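Local coordinates for nitrogenase iron-molybdenum cofactor biosynthesis protein NifB (Methanothermobacter thermautotrophicus, PDB 7JMA) that probably catalyses the radical SAM-dependent carbide insertion that couples two [4Fe-4S] clusters into the [8Fe-9S-C] precursor of the nitrogenase iron-molybdenum cofactor, at residues E168-E171 with V172-N176; I181-L184 with A185-G188; G200-D203 with E204-D208; G120-L123 with P124-A127. All coordinates share one frame; numbering follows the deposited sequence.

Contact 1. Residues E168-E171 with V172-N176; sequences EAFE and VLSRN
Ser174 lies one helical turn beyond Phe170 and sets its CB over one face of the phenyl ring. The methylene carbon is 3.9 Å from the centre of the Phe170 ring and 22° off the ring normal, a CH-pi contact displaced toward the rim. Its closest ring atom is CZ, at 3.6 Å from Ser174 CB, whereas Ser174 OG stands slightly farther off, 3.9 Å from the same Phe170 CZ. The ring reaches this position because Phe170 CG is anti to the backbone N (chi1 172°), beside the carbonyl carbon and thus turned to the following turn. The backbones of the same pair are joined by the bond from Ser174 N to Phe170 O, 2.7 Å long, one of an unbroken run of i to i+4 helix bonds. An alanine at Phe170 is likely to leave Ser174 CB without the ring face it rests on and to open a gap toward Tyr154 and Pro147. On another side of the helix Val172 CG2 comes down on the carbonyl of Glu168, 3.2 Å from Glu168 O. Arg175, bent at chi3, instead folds along its own turn: NH2 reaches Asn176 OD1 at 2.9 Å in the plane of the guanidinium, and NE adds a weak bond to the same oxygen. Asn176 ND2 meanwhile donates to Leu121 O. Glu171 pairs with Arg167 in a salt bridge. Beyond the segments, helix 166-186 lays Ala169, Phe170 and Leu173 against strand 154-159, Val172 against strand 162-165, and Phe170 and Glu171 against helix 147-150.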
ATOM      1  N   GLU A 168      -7.931  -8.804 -16.892  1.00 38.39           N
ATOM      2  CA  GLU A 168      -8.347  -7.407 -16.990  1.00 38.50           C
ATOM      3  C   GLU A 168      -8.341  -6.731 -15.626  1.00 34.45           C
ATOM      4  O   GLU A 168      -8.008  -5.547 -15.517  1.00 35.37           O
ATOM      5  CB  GLU A 168      -9.730  -7.300 -17.624  1.00 41.19           C
ATOM      6  CG  GLU A 168     -10.138  -5.863 -17.910  1.00 51.51           C
ATOM      7  CD  GLU A 168     -11.379  -5.752 -18.780  1.00 65.71           C
ATOM      8  OE1 GLU A 168     -11.356  -4.949 -19.741  1.00 69.23           O
ATOM      9  OE2 GLU A 168     -12.375  -6.454 -18.500  1.00 65.63           O
ATOM     10  N   ALA A 169      -8.722  -7.461 -14.573  1.00 27.05           N
ATOM     11  CA  ALA A 169      -8.649  -6.888 -13.230  1.00 27.19           C
ATOM     12  C   ALA A 169      -7.221  -6.455 -12.891  1.00 32.56           C
ATOM     13  O   ALA A 169      -6.992  -5.323 -12.448  1.00 29.56           O
ATOM     14  CB  ALA A 169      -9.177  -7.888 -12.195  1.00 28.97           C
ATOM     15  N   PHE A 170      -6.245  -7.344 -13.086  1.00 29.20           N
ATOM     16  CA  PHE A 170      -4.868  -6.968 -12.781  1.00 29.72           C
ATOM     17  C   PHE A 170      -4.389  -5.819 -13.661  1.00 32.41           C
ATOM     18  O   PHE A 170      -3.643  -4.939 -13.202  1.00 30.55           O
ATOM     19  CB  PHE A 170      -3.916  -8.150 -12.939  1.00 32.61           C
ATOM     20  CG  PHE A 170      -2.482  -7.736 -12.816  1.00 31.36           C
ATOM     21  CD1 PHE A 170      -1.950  -7.440 -11.570  1.00 34.98           C
ATOM     22  CD2 PHE A 170      -1.693  -7.557 -13.947  1.00 29.77           C
ATOM     23  CE1 PHE A 170      -0.621  -7.017 -11.447  1.00 33.73           C
ATOM     24  CE2 PHE A 170      -0.377  -7.137 -13.827  1.00 35.29           C
ATOM     25  CZ  PHE A 170       0.154  -6.867 -12.574  1.00 35.41           C
ATOM     26  N   GLU A 171      -4.752  -5.832 -14.943  1.00 32.13           N
ATOM     27  CA  GLU A 171      -4.260  -4.785 -15.831  1.00 34.03           C
ATOM     28  C   GLU A 171      -4.761  -3.413 -15.391  1.00 38.50           C
ATOM     29  O   GLU A 171      -4.021  -2.422 -15.451  1.00 32.24           O
ATOM     30  CB  GLU A 171      -4.668  -5.093 -17.269  1.00 40.14           C
ATOM     31  CG  GLU A 171      -3.890  -6.270 -17.848  1.00 51.07           C
ATOM     32  CD  GLU A 171      -4.391  -6.708 -19.208  1.00 62.92           C
ATOM     33  OE1 GLU A 171      -5.555  -6.398 -19.554  1.00 66.37           O
ATOM     34  OE2 GLU A 171      -3.610  -7.363 -19.933  1.00 69.87           O
ATOM     35  N   VAL A 172      -6.009  -3.345 -14.926  1.00 32.93           N
ATOM     36  CA  VAL A 172      -6.561  -2.100 -14.404  1.00 29.03           C
ATOM     37  C   VAL A 172      -5.850  -1.700 -13.112  1.00 28.08           C
ATOM     38  O   VAL A 172      -5.418  -0.548 -12.953  1.00 27.01           O
ATOM     39  CB  VAL A 172      -8.081  -2.249 -14.187  1.00 30.42           C
ATOM     40  CG1 VAL A 172      -8.643  -1.036 -13.433  1.00 32.28           C
ATOM     41  CG2 VAL A 172      -8.798  -2.449 -15.514  1.00 34.05           C
ATOM     42  N   LEU A 173      -5.708  -2.646 -12.173  1.00 24.26           N
ATOM     43  CA  LEU A 173      -5.008  -2.354 -10.922  1.00 24.72           C
ATOM     44  C   LEU A 173      -3.577  -1.914 -11.203  1.00 32.23           C
ATOM     45  O   LEU A 173      -3.101  -0.909 -10.657  1.00 24.99           O
ATOM     46  CB  LEU A 173      -5.013  -3.573 -10.009  1.00 25.50           C
ATOM     47  CG  LEU A 173      -4.178  -3.437  -8.738  1.00 26.61           C
ATOM     48  CD1 LEU A 173      -4.642  -2.254  -7.856  1.00 26.22           C
ATOM     49  CD2 LEU A 173      -4.177  -4.728  -7.950  1.00 27.52           C
ATOM     50  N   SER A 174      -2.881  -2.648 -12.074  1.00 25.56           N
ATOM     51  CA  SER A 174      -1.468  -2.363 -12.297  1.00 25.41           C
ATOM     52  C   SER A 174      -1.280  -0.995 -12.930  1.00 35.16           C
ATOM     53  O   SER A 174      -0.407  -0.221 -12.506  1.00 25.85           O
ATOM     54  CB  SER A 174      -0.838  -3.443 -13.181  1.00 24.54           C
ATOM     55  OG  SER A 174       0.522  -3.080 -13.491  1.00 27.92           O
ATOM     56  N   ARG A 175      -2.067  -0.683 -13.967  1.00 29.77           N
ATOM     57  CA  ARG A 175      -1.938   0.631 -14.595  1.00 34.06           C
ATOM     58  C   ARG A 175      -2.181   1.748 -13.587  1.00 29.93           C
ATOM     59  O   ARG A 175      -1.414   2.724 -13.520  1.00 27.45           O
ATOM     60  CB  ARG A 175      -2.905   0.771 -15.765  1.00 29.14           C
ATOM     61  CG  ARG A 175      -2.503   1.909 -16.682  1.00 40.97           C
ATOM     62  CD  ARG A 175      -3.665   2.533 -17.419  1.00 51.56           C
ATOM     63  NE  ARG A 175      -4.781   2.817 -16.520  1.00 71.81           N
ATOM     64  CZ  ARG A 175      -6.050   2.881 -16.911  1.00 79.11           C
ATOM     65  NH1 ARG A 175      -6.358   2.689 -18.190  1.00 82.81           N
ATOM     66  NH2 ARG A 175      -7.009   3.139 -16.028  1.00 75.65           N
ATOM     67  N   ASN A 176      -3.233   1.604 -12.773  1.00 27.58           N
ATOM     68  CA  ASN A 176      -3.577   2.650 -11.821  1.00 28.25           C
ATOM     69  C   ASN A 176      -2.526   2.786 -10.725  1.00 27.51           C
ATOM     70  O   ASN A 176      -2.142   3.909 -10.358  1.00 25.59           O
ATOM     71  CB  ASN A 176      -4.956   2.359 -11.215  1.00 23.51           C
ATOM     72  CG  ASN A 176      -6.096   2.756 -12.146  1.00 37.23           C
ATOM     73  OD1 ASN A 176      -5.883   3.013 -13.328  1.00 41.53           O
ATOM     74  ND2 ASN A 176      -7.314   2.810 -11.611  1.00 36.68           N
TER

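Contact 2. Residues I181-L184 with A185-G188; sequences IEKL and AERG
Arg187 curls back over the last turn of the helix and points NH1 at Lys183 O, 2.7 Å away, with the oxygen at the edge of the guanidinium and close to its plane. The side chain runs extended from CG to NE alongside that of Lys183, and its CD also passes within 3.2 Å of Lys183 O. NH1 of Arg187 is shared with OE1 of Glu186, a 2.8 Å salt bridge on the anti lone pair of the carboxylate. The packed side belongs to Leu184 and Ile181: Leu184 lies on Leu123, Ala127 and Leu130 of helix 123-132, while Ile181 meets Val191 and Val193 of strand 190-197. The loose side is that of Glu186, exposed to solvent, its CG resting 3.3 Å from Lys183 O. Gly188, at positive phi (90°), is the C' residue of a Schellman motif that closes the helix, with Gly188 N bonded to Ala185 O at 3.1 Å and Ile189 N to Leu184 O. Lys183 NZ is held by Pro124 O, and Arg187 NH2 forms a salt bridge with Asp128. The guanidinium thus stands in at Lys183 O, which Arg187 N leaves for Leu184 O, while Glu186 and Asp128 probably balance its charge.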
ATOM      1  N   ILE A 181       1.939   5.812  -8.295  1.00 25.19           N
ATOM      2  CA  ILE A 181       3.270   6.020  -7.734  1.00 26.63           C
ATOM      3  C   ILE A 181       3.875   7.283  -8.320  1.00 26.25           C
ATOM      4  O   ILE A 181       4.437   8.123  -7.600  1.00 26.36           O
ATOM      5  CB  ILE A 181       4.166   4.793  -8.000  1.00 26.35           C
ATOM      6  CG1 ILE A 181       3.680   3.577  -7.200  1.00 30.63           C
ATOM      7  CG2 ILE A 181       5.626   5.088  -7.658  1.00 28.19           C
ATOM      8  CD1 ILE A 181       4.438   2.305  -7.572  1.00 32.35           C
ATOM      9  N   GLU A 182       3.771   7.446  -9.644  1.00 25.59           N
ATOM     10  CA  GLU A 182       4.432   8.624 -10.205  1.00 25.95           C
ATOM     11  C   GLU A 182       3.699   9.904  -9.823  1.00 25.38           C
ATOM     12  O   GLU A 182       4.333  10.936  -9.606  1.00 27.14           O
ATOM     13  CB  GLU A 182       4.594   8.521 -11.721  1.00 36.68           C
ATOM     14  CG  GLU A 182       3.597   7.763 -12.502  1.00 47.67           C
ATOM     15  CD  GLU A 182       4.054   7.557 -13.943  1.00 62.36           C
ATOM     16  OE1 GLU A 182       4.016   6.407 -14.432  1.00 64.97           O
ATOM     17  OE2 GLU A 182       4.466   8.549 -14.584  1.00 62.88           O
ATOM     18  N   LYS A 183       2.373   9.855  -9.702  1.00 28.65           N
ATOM     19  CA  LYS A 183       1.635  11.047  -9.291  1.00 28.91           C
ATOM     20  C   LYS A 183       1.951  11.444  -7.858  1.00 24.86           C
ATOM     21  O   LYS A 183       2.026  12.638  -7.547  1.00 30.74           O
ATOM     22  CB  LYS A 183       0.129  10.809  -9.446  1.00 26.40           C
ATOM     23  CG  LYS A 183      -0.328  10.888 -10.908  1.00 32.80           C
ATOM     24  CD  LYS A 183      -1.850  10.785 -11.037  1.00 45.10           C
ATOM     25  CE  LYS A 183      -2.520  12.120 -10.771  1.00 59.75           C
ATOM     26  NZ  LYS A 183      -3.693  12.330 -11.664  1.00 67.72           N
ATOM     27  N   LEU A 184       2.087  10.464  -6.959  1.00 21.58           N
ATOM     28  CA  LEU A 184       2.515  10.776  -5.597  1.00 22.09           C
ATOM     29  C   LEU A 184       3.930  11.332  -5.593  1.00 24.76           C
ATOM     30  O   LEU A 184       4.206  12.367  -4.973  1.00 25.40           O
ATOM     31  CB  LEU A 184       2.488   9.531  -4.721  1.00 22.10           C
ATOM     32  CG  LEU A 184       1.094   8.969  -4.441  1.00 25.44           C
ATOM     33  CD1 LEU A 184       1.287   7.722  -3.605  1.00 27.72           C
ATOM     34  CD2 LEU A 184       0.231  10.001  -3.733  1.00 29.53           C
ATOM     35  N   ALA A 185       4.849  10.618  -6.241  1.00 24.21           N
ATOM     36  CA  ALA A 185       6.260  10.996  -6.181  1.00 26.18           C
ATOM     37  C   ALA A 185       6.492  12.409  -6.698  1.00 26.61           C
ATOM     38  O   ALA A 185       7.342  13.134  -6.160  1.00 26.65           O
ATOM     39  CB  ALA A 185       7.103   9.993  -6.973  1.00 25.64           C
ATOM     40  N   GLU A 186       5.786  12.810  -7.768  1.00 26.58           N
ATOM     41  CA  GLU A 186       6.026  14.136  -8.333  1.00 30.44           C
ATOM     42  C   GLU A 186       5.498  15.242  -7.427  1.00 28.94           C
ATOM     43  O   GLU A 186       5.906  16.400  -7.565  1.00 29.46           O
ATOM     44  CB  GLU A 186       5.422  14.233  -9.732  1.00 33.94           C
ATOM     45  CG  GLU A 186       3.924  14.246  -9.790  1.00 43.79           C
ATOM     46  CD  GLU A 186       3.402  14.016 -11.206  1.00 63.71           C
ATOM     47  OE1 GLU A 186       2.176  14.143 -11.420  1.00 64.61           O
ATOM     48  OE2 GLU A 186       4.221  13.707 -12.105  1.00 58.45           O
ATOM     49  N   ARG A 187       4.626  14.897  -6.484  1.00 32.26           N
ATOM     50  CA  ARG A 187       4.107  15.826  -5.492  1.00 29.22           C
ATOM     51  C   ARG A 187       4.900  15.816  -4.194  1.00 28.48           C
ATOM     52  O   ARG A 187       4.520  16.511  -3.246  1.00 32.90           O
ATOM     53  CB  ARG A 187       2.626  15.514  -5.216  1.00 29.37           C
ATOM     54  CG  ARG A 187       1.716  15.967  -6.333  1.00 32.31           C
ATOM     55  CD  ARG A 187       0.428  15.163  -6.421  1.00 42.44           C
ATOM     56  NE  ARG A 187      -0.409  15.651  -7.517  1.00 43.92           N
ATOM     57  CZ  ARG A 187      -0.292  15.264  -8.787  1.00 50.60           C
ATOM     58  NH1 ARG A 187       0.624  14.367  -9.136  1.00 44.06           N
ATOM     59  NH2 ARG A 187      -1.098  15.773  -9.714  1.00 54.63           N
ATOM     60  N   GLY A 188       6.021  15.093  -4.131  1.00 26.06           N
ATOM     61  CA  GLY A 188       6.858  15.107  -2.956  1.00 25.32           C
ATOM     62  C   GLY A 188       6.523  14.063  -1.923  1.00 26.77           C
ATOM     63  O   GLY A 188       7.227  13.970  -0.914  1.00 31.07           O
TER

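Contact 3. Residues G200-D203 with E204-D208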
ATOM      1  N   GLY A 200       7.393 -19.587  -6.167  1.00 53.15           N
ATOM      2  CA  GLY A 200       6.824 -20.280  -7.300  1.00 59.19           C
ATOM      3  C   GLY A 200       5.845 -19.473  -8.114  1.00 58.50           C
ATOM      4  O   GLY A 200       5.248 -20.015  -9.049  1.00 62.64           O
ATOM      5  N   LEU A 201       5.648 -18.194  -7.788  1.00 47.32           N
ATOM      6  CA  LEU A 201       4.731 -17.358  -8.548  1.00 44.05           C
ATOM      7  C   LEU A 201       5.409 -16.067  -8.983  1.00 47.33           C
ATOM      8  O   LEU A 201       5.450 -15.761 -10.178  1.00 54.59           O
ATOM      9  CB  LEU A 201       3.474 -17.049  -7.729  1.00 44.51           C
ATOM     10  CG  LEU A 201       2.340 -16.335  -8.464  1.00 50.77           C
ATOM     11  CD1 LEU A 201       1.995 -17.073  -9.749  1.00 55.69           C
ATOM     12  CD2 LEU A 201       1.111 -16.251  -7.569  1.00 52.23           C
ATOM     13  N   ASN A 202       5.935 -15.294  -8.030  1.00 50.79           N
ATOM     14  CA  ASN A 202       6.613 -14.049  -8.370  1.00 47.00           C
ATOM     15  C   ASN A 202       8.029 -13.962  -7.806  1.00 51.24           C
ATOM     16  O   ASN A 202       8.612 -12.874  -7.812  1.00 49.68           O
ATOM     17  CB  ASN A 202       5.780 -12.836  -7.910  1.00 42.68           C
ATOM     18  CG  ASN A 202       5.732 -12.679  -6.388  1.00 43.27           C
ATOM     19  OD1 ASN A 202       6.270 -13.500  -5.638  1.00 45.23           O
ATOM     20  ND2 ASN A 202       5.077 -11.619  -5.931  1.00 37.53           N
ATOM     21  N   ASP A 203       8.605 -15.078  -7.347  1.00 57.75           N
ATOM     22  CA  ASP A 203       9.884 -15.017  -6.637  1.00 63.51           C
ATOM     23  C   ASP A 203      11.004 -14.474  -7.516  1.00 59.46           C
ATOM     24  O   ASP A 203      11.851 -13.705  -7.045  1.00 60.12           O
ATOM     25  CB  ASP A 203      10.258 -16.398  -6.098  1.00 73.06           C
ATOM     26  CG  ASP A 203       9.840 -17.521  -7.023  1.00 82.08           C
ATOM     27  OD1 ASP A 203       9.875 -17.335  -8.257  1.00 88.09           O
ATOM     28  OD2 ASP A 203       9.485 -18.598  -6.509  1.00 88.70           O
ATOM     29  N   GLU A 204      11.040 -14.870  -8.784  1.00 51.80           N
ATOM     30  CA  GLU A 204      12.037 -14.371  -9.721  1.00 53.80           C
ATOM     31  C   GLU A 204      11.597 -13.085 -10.402  1.00 54.07           C
ATOM     32  O   GLU A 204      12.341 -12.537 -11.224  1.00 57.04           O
ATOM     33  CB  GLU A 204      12.347 -15.432 -10.775  1.00 60.80           C
ATOM     34  CG  GLU A 204      12.957 -16.700 -10.206  1.00 71.96           C
ATOM     35  CD  GLU A 204      12.885 -17.858 -11.177  1.00 87.10           C
ATOM     36  OE1 GLU A 204      12.956 -17.612 -12.400  1.00 94.23           O
ATOM     37  OE2 GLU A 204      12.757 -19.014 -10.719  1.00 95.77           O
ATOM     38  N   HIS A 205      10.415 -12.592 -10.059  1.00 44.36           N
ATOM     39  CA  HIS A 205       9.804 -11.430 -10.675  1.00 45.66           C
ATOM     40  C   HIS A 205       9.954 -10.171  -9.831  1.00 46.21           C
ATOM     41  O   HIS A 205       9.668  -9.071 -10.319  1.00 45.91           O
ATOM     42  CB  HIS A 205       8.318 -11.739 -10.914  1.00 45.84           C
ATOM     43  CG  HIS A 205       7.545 -10.619 -11.520  1.00 44.24           C
ATOM     44  ND1 HIS A 205       7.862 -10.075 -12.744  1.00 51.65           N
ATOM     45  CD2 HIS A 205       6.449  -9.954 -11.081  1.00 42.28           C
ATOM     46  CE1 HIS A 205       7.002  -9.113 -13.028  1.00 49.06           C
ATOM     47  NE2 HIS A 205       6.135  -9.020 -12.035  1.00 45.54           N
ATOM     48  N   ILE A 206      10.418 -10.305  -8.587  1.00 44.52           N
ATOM     49  CA  ILE A 206      10.468  -9.161  -7.686  1.00 45.10           C
ATOM     50  C   ILE A 206      11.437  -8.098  -8.194  1.00 42.79           C
ATOM     51  O   ILE A 206      11.186  -6.902  -8.021  1.00 40.94           O
ATOM     52  CB  ILE A 206      10.825  -9.624  -6.261  1.00 46.85           C
ATOM     53  CG1 ILE A 206       9.855 -10.713  -5.788  1.00 42.57           C
ATOM     54  CG2 ILE A 206      10.815  -8.457  -5.304  1.00 46.59           C
ATOM     55  CD1 ILE A 206       8.457 -10.239  -5.571  1.00 38.43           C
ATOM     56  N   VAL A 207      12.542  -8.492  -8.837  1.00 43.59           N
ATOM     57  CA  VAL A 207      13.465  -7.469  -9.329  1.00 47.33           C
ATOM     58  C   VAL A 207      12.847  -6.699 -10.497  1.00 48.12           C
ATOM     59  O   VAL A 207      13.161  -5.520 -10.709  1.00 43.50           O
ATOM     60  CB  VAL A 207      14.827  -8.080  -9.711  1.00 55.30           C
ATOM     61  CG1 VAL A 207      15.659  -8.346  -8.466  1.00 57.85           C
ATOM     62  CG2 VAL A 207      14.640  -9.356 -10.503  1.00 53.84           C
ATOM     63  N   ASP A 208      11.966  -7.340 -11.274  1.00 43.32           N
ATOM     64  CA  ASP A 208      11.225  -6.611 -12.302  1.00 44.96           C
ATOM     65  C   ASP A 208      10.318  -5.566 -11.674  1.00 41.45           C
ATOM     66  O   ASP A 208      10.229  -4.431 -12.163  1.00 40.52           O
ATOM     67  CB  ASP A 208      10.397  -7.569 -13.160  1.00 48.94           C
ATOM     68  CG  ASP A 208      11.232  -8.650 -13.805  1.00 59.48           C
ATOM     69  OD1 ASP A 208      12.291  -8.318 -14.375  1.00 64.26           O
ATOM     70  OD2 ASP A 208      10.820  -9.830 -13.743  1.00 62.58           O
TER
HETATM   71  O   HOH W   1       8.611 -15.322 -10.689  1.00 54.88           O
HETATM   72  O   HOH W   2      13.080 -11.148  -8.446  1.00 72.64           O
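Ile206 and Asn202 carry the apolar part of this contact. CD1 of Ile206 lies 3.7 Å from Asn202 ND2 and equally near its CG, the branch passing at a slant to the amide. CG1 of Ile206 is 3.2 Å from Asn202 O; with CG1 anti to the carbonyl carbon (chi1 -55°) it stands beside its own backbone N and looks back to the loop. An alanine at Ile206 would probably leave the Asn202 amide without this covering and open a gap toward Leu197, Met221 and Val250.

Among backbone hydrogen bonds, His205 N donates to Asn202 O at 2.9 Å, approaching from above the carbonyl plane. The segments span the end of the loop after strand 190-197 of the parallel sheet and the first residues of helix 206-216, a beta-alpha connection of the radical SAM domain, whose family belongs to the TIM-barrel clan.

Side-chain polar bonds fix the loop: Asn202 OD1 accepts from Ile198 N, and its ND2 donates to Val196 O and Asn143 O. His205 ND1 bonds Asp208 OD2 at 3.1 Å, and NE2 accepts from Val145 N. Asp203 OD1 makes a weak 2.8 Å bond to Glu204 N.

Water 2 joins the two segments, donating to Asp203 O and accepting from Val207 N at 2.7 Å.

Contact 4. Residues G120-L123 with P124-A127; sequences GLLL and PDRA
Arg126 turns its aliphatic root against the carbonyl of Leu122, four residues back. Its CB is 3.5 Å from Leu122 O, and CG, placed anti to the carbonyl carbon and beside the backbone N (chi1 -60°), comes to 3.4 Å from the same Leu122 O. CG also faces the side chain of Leu122, whose CB is 4.3 Å away. At CG the chain bends (chi2 -67°), and from CD onward it leaves the turn. The guanidinium at the tip meets partners outside the segments: NH1 forms a salt bridge with Glu129, and the group makes a cation-pi contact with Phe99. The Leu122 side chain crosses that of Asp125 at a slant, its CD2 4.0 Å from Asp125 OD2, an oxygen that is bonded to Tyr159 OH.

Gly120 to Leu123 is a type I beta turn, closed by Leu123 N to Gly120 O, and Leu122 takes the N-cap position of helix 123-132. Pro124 sits in the first turn, where the absence of an N-H costs no helix bond. Its ring is pressed on Leu123, with CD only 3.5 Å from Leu123 CB, tighter than usual for two carbons. Arg126 N is 3.1 Å from Leu123 O, above that carbonyl plane, and gives a second, weak bond to Leu122 O; Ala127 N, 2.8 Å from Leu123 O, adds another weak one. Such bent, shared bonds mark an irregular first turn, in which the N-cap leucine has no side-chain acceptor for the amides, and backbone carbonyls take the bonds of the turn.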
ATOM      1  N   GLY A 120      -3.300   1.176  -4.245  1.00 25.89           N
ATOM      2  CA  GLY A 120      -3.045   2.099  -5.338  1.00 26.61           C
ATOM      3  C   GLY A 120      -4.117   2.211  -6.408  1.00 25.11           C
ATOM      4  O   GLY A 120      -3.987   3.055  -7.306  1.00 26.06           O
ATOM      5  N   LEU A 121      -5.187   1.405  -6.350  1.00 22.64           N
ATOM      6  CA  LEU A 121      -6.169   1.449  -7.426  1.00 23.60           C
ATOM      7  C   LEU A 121      -6.740   2.851  -7.620  1.00 25.05           C
ATOM      8  O   LEU A 121      -6.934   3.298  -8.756  1.00 27.83           O
ATOM      9  CB  LEU A 121      -7.309   0.460  -7.146  1.00 23.22           C
ATOM     10  CG  LEU A 121      -8.366   0.405  -8.249  1.00 25.33           C
ATOM     11  CD1 LEU A 121      -7.832  -0.123  -9.586  1.00 29.01           C
ATOM     12  CD2 LEU A 121      -9.531  -0.495  -7.767  1.00 26.32           C
ATOM     13  N   LEU A 122      -7.008   3.563  -6.527  1.00 23.79           N
ATOM     14  CA  LEU A 122      -7.622   4.889  -6.592  1.00 25.27           C
ATOM     15  C   LEU A 122      -6.601   6.013  -6.565  1.00 26.66           C
ATOM     16  O   LEU A 122      -6.992   7.185  -6.451  1.00 28.54           O
ATOM     17  CB  LEU A 122      -8.602   5.079  -5.432  1.00 26.09           C
ATOM     18  CG  LEU A 122      -9.827   4.187  -5.586  1.00 27.54           C
ATOM     19  CD1 LEU A 122     -10.639   4.168  -4.299  1.00 28.86           C
ATOM     20  CD2 LEU A 122     -10.655   4.698  -6.756  1.00 35.75           C
ATOM     21  N   LEU A 123      -5.312   5.691  -6.637  1.00 26.09           N
ATOM     22  CA  LEU A 123      -4.292   6.739  -6.547  1.00 31.51           C
ATOM     23  C   LEU A 123      -4.376   7.774  -7.655  1.00 36.86           C
ATOM     24  O   LEU A 123      -4.232   8.970  -7.350  1.00 33.76           O
ATOM     25  CB  LEU A 123      -2.887   6.131  -6.531  1.00 30.26           C
ATOM     26  CG  LEU A 123      -2.404   5.768  -5.135  1.00 33.96           C
ATOM     27  CD1 LEU A 123      -1.021   5.133  -5.219  1.00 28.64           C
ATOM     28  CD2 LEU A 123      -2.391   7.015  -4.239  1.00 31.94           C
ATOM     29  N   PRO A 124      -4.564   7.419  -8.926  1.00 36.85           N
ATOM     30  CA  PRO A 124      -4.679   8.484  -9.931  1.00 38.38           C
ATOM     31  C   PRO A 124      -5.788   9.470  -9.614  1.00 45.93           C
ATOM     32  O   PRO A 124      -5.615  10.680  -9.800  1.00 46.05           O
ATOM     33  CB  PRO A 124      -4.937   7.711 -11.227  1.00 38.44           C
ATOM     34  CG  PRO A 124      -4.268   6.393 -10.996  1.00 39.39           C
ATOM     35  CD  PRO A 124      -4.597   6.085  -9.555  1.00 36.04           C
ATOM     36  N   ASP A 125      -6.913   8.988  -9.089  1.00 36.84           N
ATOM     37  CA  ASP A 125      -8.025   9.874  -8.787  1.00 41.12           C
ATOM     38  C   ASP A 125      -7.854  10.634  -7.476  1.00 41.46           C
ATOM     39  O   ASP A 125      -8.485  11.678  -7.304  1.00 43.35           O
ATOM     40  CB  ASP A 125      -9.326   9.072  -8.755  1.00 48.66           C
ATOM     41  CG  ASP A 125      -9.512   8.221  -9.999  1.00 67.89           C
ATOM     42  OD1 ASP A 125      -9.587   8.799 -11.106  1.00 73.23           O
ATOM     43  OD2 ASP A 125      -9.580   6.979  -9.871  1.00 66.08           O
ATOM     44  N   ARG A 126      -7.025  10.146  -6.550  1.00 29.78           N
ATOM     45  CA  ARG A 126      -6.925  10.771  -5.233  1.00 33.42           C
ATOM     46  C   ARG A 126      -5.567  11.387  -4.938  1.00 33.45           C
ATOM     47  O   ARG A 126      -5.416  12.019  -3.884  1.00 35.61           O
ATOM     48  CB  ARG A 126      -7.248   9.758  -4.128  1.00 36.40           C
ATOM     49  CG  ARG A 126      -8.627   9.193  -4.228  1.00 34.47           C
ATOM     50  CD  ARG A 126      -9.676  10.267  -3.963  1.00 45.42           C
ATOM     51  NE  ARG A 126     -10.934   9.680  -3.517  1.00 58.58           N
ATOM     52  CZ  ARG A 126     -11.818  10.289  -2.731  1.00 70.94           C
ATOM     53  NH1 ARG A 126     -11.589  11.521  -2.288  1.00 61.05           N
ATOM     54  NH2 ARG A 126     -12.935   9.662  -2.386  1.00 79.12           N
ATOM     55  N   ALA A 127      -4.587  11.238  -5.830  1.00 32.34           N
ATOM     56  CA  ALA A 127      -3.232  11.682  -5.512  1.00 37.48           C
ATOM     57  C   ALA A 127      -3.190  13.171  -5.184  1.00 41.99           C
ATOM     58  O   ALA A 127      -2.548  13.576  -4.209  1.00 39.66           O
ATOM     59  CB  ALA A 127      -2.284  11.349  -6.659  1.00 39.07           C
TER

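In the fold
Along the chain the order is contact 4, contact 1, contact 2, contact 3, all within the radical SAM domain. Contacts 1 and 2 lie on the same helix, 166-186, their centres 19 Å apart, one near its beginning and the other at its end. Contact 4, where strand 113-118 leads toward helix 123-132, touches both, tying the start of that helix to helix 166-186. Contact 3 lies 25 Å from contacts 2 and 4 and 18 Å from contact 1 between centres, and touches none of them. The side chain of Cys42, a ligand of cluster #2, is about 7 Å from that of Leu173 and about 9 Å from that of Asn202, though no cluster is bound in this apo model.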